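Side-chain contacts in endoglucanase (Clostridium thermocellum, PDB 2E4T), which hydrolyses internal beta-1,4-glucosidic bonds of cellulose and probably of xyloglucan, here through its family 44 catalytic part: residues Lys210-Ser215 and Asp263-Ala268; Phe228-Tyr233 and Asp259-Lys264. All blocks are in the same frame, centred on the assembly; numbering follows the deposited sequence.

Interaction 1: Lys210-Ser215 and Asp263-Ala268; sequences KSVALS and DKMKKA
Val212 packs against Met265 and Ala268 in an apolar helix-to-helix contact on the outside of the barrel, where helix 204-221 runs beside helix 257-272. Over the two short segments the axes approach to 10.5 Å at a crossing angle of -42°, and no hydrogen bond passes between them. CG2 of Val212 does most of the touching: it meets Ala268 CB at 3.5 Å, a tight carbon pair, and Met265 SD at 3.7 Å. The other branch, CG1, sits 3.9 Å from Ala268 CB, which puts the alanine methyl against both arms of the valine fork. The two helices belong to the helical layer of a TIM barrel, the fold of the family 44 catalytic domain, each following a different strand of the parallel sheet. Bent at its second and third torsions, the Met265 chain brings SD and CE to the facing helix. Next to the valine in sequence, Ser211 offers its CB, 3.9 Å from Met265 SD and 4.0 Å from Met265 CE. Its hydroxyl is turned back beside its own backbone N (chi1 -62°) and bonds to the carbonyl of Leu207 one helical turn earlier, so this buried polar group is satisfied within its own helix while its carbon faces the thioether. Ser211 also touches Ile183 of strand 180-183.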
loop_
_atom_site.group_PDB
_atom_site.type_symbol
_atom_site.label_atom_id
_atom_site.label_comp_id
_atom_site.label_asym_id
_atom_site.label_seq_id
_atom_site.Cartn_x
_atom_site.Cartn_y
_atom_site.Cartn_z
ATOM N N LYS A 210 -4.820 -9.918 20.215
ATOM C CA LYS A 210 -3.826 -8.865 20.185
ATOM C C LYS A 210 -4.321 -7.638 19.436
ATOM O O LYS A 210 -4.046 -6.488 19.830
ATOM C CB LYS A 210 -2.541 -9.377 19.549
ATOM C CG LYS A 210 -1.753 -10.310 20.424
ATOM C CD LYS A 210 -0.517 -10.800 19.752
ATOM C CE LYS A 210 0.389 -11.496 20.767
ATOM N NZ LYS A 210 1.639 -11.838 20.272
ATOM N N SER A 211 -4.994 -7.874 18.312
ATOM C CA SER A 211 -5.443 -6.756 17.492
ATOM C C SER A 211 -6.426 -5.871 18.258
ATOM O O SER A 211 -6.366 -4.631 18.238
ATOM C CB SER A 211 -6.108 -7.288 16.216
ATOM O OG SER A 211 -5.183 -8.036 15.444
ATOM N N VAL A 212 -7.396 -6.532 18.930
ATOM C CA VAL A 212 -8.378 -5.835 19.719
ATOM C C VAL A 212 -7.713 -5.059 20.846
ATOM O O VAL A 212 -8.027 -3.888 21.115
ATOM C CB VAL A 212 -9.446 -6.809 20.245
ATOM C CG1 VAL A 212 -10.366 -6.189 21.254
ATOM C CG2 VAL A 212 -10.260 -7.373 19.072
ATOM N N ALA A 213 -6.821 -5.750 21.593
ATOM C CA ALA A 213 -6.184 -5.117 22.735
ATOM C C ALA A 213 -5.302 -3.930 22.308
ATOM O O ALA A 213 -5.304 -2.866 22.971
ATOM C CB ALA A 213 -5.401 -6.129 23.535
ATOM N N LEU A 214 -4.528 -4.089 21.239
ATOM C CA LEU A 214 -3.667 -2.994 20.801
ATOM C C LEU A 214 -4.515 -1.830 20.298
ATOM O O LEU A 214 -4.230 -0.656 20.606
ATOM C CB LEU A 214 -2.660 -3.502 19.765
ATOM C CG LEU A 214 -1.771 -2.431 19.163
ATOM C CD1 LEU A 214 -1.010 -1.641 20.244
ATOM C CD2 LEU A 214 -0.738 -3.081 18.228
ATOM N N SER A 215 -5.546 -2.116 19.512
ATOM C CA SER A 215 -6.392 -1.048 19.014
ATOM C C SER A 215 -7.005 -0.238 20.161
ATOM O O SER A 215 -7.001 1.004 20.171
ATOM C CB SER A 215 -7.491 -1.616 18.129
ATOM O OG SER A 215 -8.285 -0.540 17.679
ATOM N N ASP A 263 -15.230 -10.100 10.784
ATOM C CA ASP A 263 -16.363 -10.391 11.635
ATOM C C ASP A 263 -15.953 -10.258 13.120
ATOM O O ASP A 263 -16.730 -9.693 13.935
ATOM C CB ASP A 263 -16.865 -11.808 11.353
ATOM C CG ASP A 263 -18.201 -12.116 12.000
ATOM O OD1 ASP A 263 -19.112 -11.283 11.957
ATOM O OD2 ASP A 263 -18.388 -13.258 12.460
ATOM N N LYS A 264 -14.817 -10.815 13.477
ATOM C CA LYS A 264 -14.375 -10.754 14.869
ATOM C C LYS A 264 -13.996 -9.329 15.287
ATOM O O LYS A 264 -14.239 -8.917 16.455
ATOM C CB LYS A 264 -13.260 -11.753 15.149
ATOM C CG LYS A 264 -13.649 -13.208 14.959
ATOM C CD LYS A 264 -14.909 -13.649 15.719
ATOM C CE LYS A 264 -15.198 -15.133 15.493
ATOM N NZ LYS A 264 -16.536 -15.520 16.089
ATOM N N MET A 265 -13.379 -8.562 14.375
ATOM C CA MET A 265 -13.088 -7.160 14.743
ATOM C C MET A 265 -14.397 -6.349 14.862
ATOM O O MET A 265 -14.483 -5.484 15.724
ATOM C CB MET A 265 -12.138 -6.520 13.721
ATOM C CG MET A 265 -10.722 -7.154 13.755
ATOM S SD MET A 265 -9.898 -7.133 15.351
ATOM C CE MET A 265 -9.586 -5.363 15.544
ATOM N N LYS A 266 -15.396 -6.640 14.028
ATOM C CA LYS A 266 -16.692 -5.962 14.165
ATOM C C LYS A 266 -17.332 -6.351 15.513
ATOM O O LYS A 266 -17.854 -5.491 16.216
ATOM C CB LYS A 266 -17.622 -6.320 13.014
ATOM C CG LYS A 266 -18.973 -5.598 13.189
ATOM C CD LYS A 266 -19.820 -5.485 11.995
ATOM C CE LYS A 266 -20.949 -4.458 12.256
ATOM N NZ LYS A 266 -21.884 -4.997 13.260
ATOM N N LYS A 267 -17.304 -7.645 15.858
ATOM C CA LYS A 267 -17.909 -8.096 17.107
ATOM C C LYS A 267 -17.243 -7.373 18.285
ATOM O O LYS A 267 -17.914 -6.915 19.221
ATOM C CB LYS A 267 -17.759 -9.625 17.228
ATOM C CG LYS A 267 -18.178 -10.279 18.531
ATOM C CD LYS A 267 -17.995 -11.807 18.543
ATOM C CE LYS A 267 -18.642 -12.429 19.757
ATOM N NZ LYS A 267 -17.732 -12.274 20.932
ATOM N N ALA A 268 -15.890 -7.337 18.282
ATOM C CA ALA A 268 -15.189 -6.689 19.360
ATOM C C ALA A 268 -15.534 -5.217 19.415
ATOM O O ALA A 268 -15.659 -4.623 20.520
ATOM C CB ALA A 268 -13.679 -6.860 19.216
#

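Interaction 2: Phe228-Tyr233 and Asp259-Lys264; sequences FGPALY and DYYLDK
Between residues 228-233, mostly on strand 226-232, and residues 259-264 of helix 257-272, the CA atoms come nearest at Pro230 and Tyr261, 8.3 Å apart, and the peptide bond leading into Pro230 is cis. The proline ring lies over one face of the Tyr261 ring in a CH-pi contact: Pro230 CG is 3.5 Å from the centroid of the Tyr261 ring and only 7° off its normal. With CG centred in this way, its distances to the six ring carbons stay within a narrow span, the shortest being 3.6 Å to Tyr261 CZ. Pro230 CB and CD flank it, CB nearest Tyr261 CE1 and CZ, and CD 3.7 Å from Tyr261 CE2. The tyrosine reaches Pro230 because CG stands anti to its backbone N (chi1 -176°), which directs the ring from the helix toward the strand, where the proline meets it from the opposite direction. Beyond the ring, the phenol oxygen rests on the backbone of Gly229: Tyr261 OH is 3.2 Å from Gly229 C and 3.3 Å from Gly229 CA. Gly229 has no side chain there, and the phenol oxygen lies directly against its main chain. Neither that approach nor any other across the segments is a hydrogen bond. All three residues are buried in the layer between the strands and helices of the TIM barrel. Gly229 is bonded through its backbone to Val279 and Asp281 of the neighbouring strand 279-284, while Tyr261 also packs on Leu280 of that strand, on Leu277 and on Ile208 of helix 204-221.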
loop_
_atom_site.group_PDB
_atom_site.type_symbol
_atom_site.label_atom_id
_atom_site.label_comp_id
_atom_site.label_asym_id
_atom_site.label_seq_id
_atom_site.Cartn_x
_atom_site.Cartn_y
_atom_site.Cartn_z
ATOM N N PHE A 228 -4.834 -0.167 11.274
ATOM C CA PHE A 228 -4.682 -0.993 10.088
ATOM C C PHE A 228 -4.292 -2.416 10.509
ATOM O O PHE A 228 -3.382 -2.590 11.342
ATOM C CB PHE A 228 -3.495 -0.465 9.225
ATOM C CG PHE A 228 -3.730 0.827 8.493
ATOM C CD1 PHE A 228 -4.031 2.006 9.165
ATOM C CD2 PHE A 228 -3.602 0.864 7.105
ATOM C CE1 PHE A 228 -4.199 3.200 8.476
ATOM C CE2 PHE A 228 -3.750 2.068 6.416
ATOM C CZ PHE A 228 -4.067 3.245 7.114
ATOM N N GLY A 229 -4.926 -3.414 9.893
ATOM C CA GLY A 229 -4.484 -4.775 10.086
ATOM C C GLY A 229 -5.216 -5.668 9.107
ATOM O O GLY A 229 -6.210 -5.247 8.499
ATOM N N PRO A 230 -4.722 -6.906 8.919
ATOM C CA PRO A 230 -3.623 -7.524 9.657
ATOM C C PRO A 230 -2.247 -7.455 8.998
ATOM O O PRO A 230 -1.315 -8.087 9.494
ATOM C CB PRO A 230 -4.089 -9.013 9.865
ATOM C CG PRO A 230 -5.345 -9.175 9.012
ATOM C CD PRO A 230 -5.436 -7.912 8.116
ATOM N N ALA A 231 -2.130 -6.715 7.869
ATOM C CA ALA A 231 -0.836 -6.621 7.151
ATOM C C ALA A 231 -0.405 -8.017 6.676
ATOM O O ALA A 231 0.761 -8.423 6.788
ATOM C CB ALA A 231 0.241 -5.924 7.961
ATOM N N LEU A 232 -1.374 -8.756 6.113
ATOM C CA LEU A 232 -1.131 -10.139 5.683
ATOM C C LEU A 232 -0.193 -10.206 4.495
ATOM O O LEU A 232 -0.287 -9.379 3.541
ATOM C CB LEU A 232 -2.467 -10.816 5.342
ATOM C CG LEU A 232 -3.463 -10.909 6.476
ATOM C CD1 LEU A 232 -4.752 -11.537 5.959
ATOM C CD2 LEU A 232 -2.917 -11.717 7.661
ATOM N N TYR A 233 0.672 -11.225 4.467
ATOM C CA TYR A 233 1.748 -11.207 3.502
ATOM C C TYR A 233 1.286 -11.507 2.059
ATOM O O TYR A 233 1.957 -11.104 1.083
ATOM C CB TYR A 233 2.874 -12.205 3.873
ATOM C CG TYR A 233 2.633 -13.632 3.446
ATOM C CD1 TYR A 233 3.089 -14.076 2.211
ATOM C CD2 TYR A 233 1.983 -14.517 4.271
ATOM C CE1 TYR A 233 2.890 -15.400 1.781
ATOM C CE2 TYR A 233 1.764 -15.834 3.860
ATOM C CZ TYR A 233 2.230 -16.256 2.632
ATOM O OH TYR A 233 2.061 -17.552 2.166
ATOM N N ASP A 259 -12.781 -12.979 6.117
ATOM C CA ASP A 259 -14.129 -12.807 6.699
ATOM C C ASP A 259 -14.124 -12.965 8.203
ATOM O O ASP A 259 -14.837 -12.239 8.919
ATOM C CB ASP A 259 -15.077 -13.850 6.103
ATOM C CG ASP A 259 -15.411 -13.575 4.634
ATOM O OD1 ASP A 259 -15.199 -12.442 4.168
ATOM O OD2 ASP A 259 -15.949 -14.528 3.994
ATOM N N TYR A 260 -13.376 -13.964 8.710
ATOM C CA TYR A 260 -13.247 -14.164 10.158
ATOM C C TYR A 260 -12.671 -12.898 10.814
ATOM O O TYR A 260 -13.168 -12.420 11.851
ATOM C CB TYR A 260 -12.363 -15.365 10.422
ATOM C CG TYR A 260 -12.007 -15.585 11.882
ATOM C CD1 TYR A 260 -12.748 -16.465 12.674
ATOM C CD2 TYR A 260 -10.897 -14.978 12.436
ATOM C CE1 TYR A 260 -12.390 -16.728 13.984
ATOM C CE2 TYR A 260 -10.527 -15.228 13.763
ATOM C CZ TYR A 260 -11.273 -16.116 14.520
ATOM O OH TYR A 260 -10.839 -16.384 15.811
ATOM N N TYR A 261 -11.592 -12.362 10.215
ATOM C CA TYR A 261 -10.957 -11.183 10.824
ATOM C C TYR A 261 -11.919 -10.023 10.878
ATOM O O TYR A 261 -12.081 -9.360 11.917
ATOM C CB TYR A 261 -9.697 -10.827 9.986
ATOM C CG TYR A 261 -8.908 -9.705 10.535
ATOM C CD1 TYR A 261 -8.056 -9.887 11.621
ATOM C CD2 TYR A 261 -8.975 -8.416 9.968
ATOM C CE1 TYR A 261 -7.281 -8.865 12.136
ATOM C CE2 TYR A 261 -8.183 -7.386 10.483
ATOM C CZ TYR A 261 -7.326 -7.603 11.511
ATOM O OH TYR A 261 -6.522 -6.557 11.928
ATOM N N LEU A 262 -12.599 -9.750 9.758
ATOM C CA LEU A 262 -13.559 -8.639 9.744
ATOM C C LEU A 262 -14.677 -8.878 10.763
ATOM O O LEU A 262 -15.061 -7.956 11.497
ATOM C CB LEU A 262 -14.137 -8.494 8.323
ATOM C CG LEU A 262 -13.145 -7.955 7.297
ATOM C CD1 LEU A 262 -13.683 -8.244 5.904
ATOM C CD2 LEU A 262 -12.892 -6.463 7.497
ATOM N N ASP A 263 -15.230 -10.100 10.784
ATOM C CA ASP A 263 -16.363 -10.391 11.635
ATOM C C ASP A 263 -15.953 -10.258 13.120
ATOM O O ASP A 263 -16.730 -9.693 13.935
ATOM C CB ASP A 263 -16.865 -11.808 11.353
ATOM C CG ASP A 263 -18.201 -12.116 12.000
ATOM O OD1 ASP A 263 -19.112 -11.283 11.957
ATOM O OD2 ASP A 263 -18.388 -13.258 12.460
ATOM N N LYS A 264 -14.817 -10.815 13.477
ATOM C CA LYS A 264 -14.375 -10.754 14.869
ATOM C C LYS A 264 -13.996 -9.329 15.287
ATOM O O LYS A 264 -14.239 -8.917 16.455
ATOM C CB LYS A 264 -13.260 -11.753 15.149
ATOM C CG LYS A 264 -13.649 -13.208 14.959
ATOM C CD LYS A 264 -14.909 -13.649 15.719
ATOM C CE LYS A 264 -15.198 -15.133 15.493
ATOM N NZ LYS A 264 -16.536 -15.520 16.089
#

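Interactions 1 and 2 have centres 9 Å apart and share helix 257-272, with Asp263 and Lys264 common to both of its segments. Along the chain, helix 204-221 comes first, strand 226-232 follows it, and helix 257-272 then returns to pack on both. One helix thus makes a lateral contact with its neighbour in the outer layer (interaction 1) and an inward contact with the parallel sheet (interaction 2). The two meet where Ser211 OG lies 4.0 Å from Tyr261 CE1, forming a continuous patch of packing. Both lie away from the calcium and zinc sites; they are structural packing within the barrel.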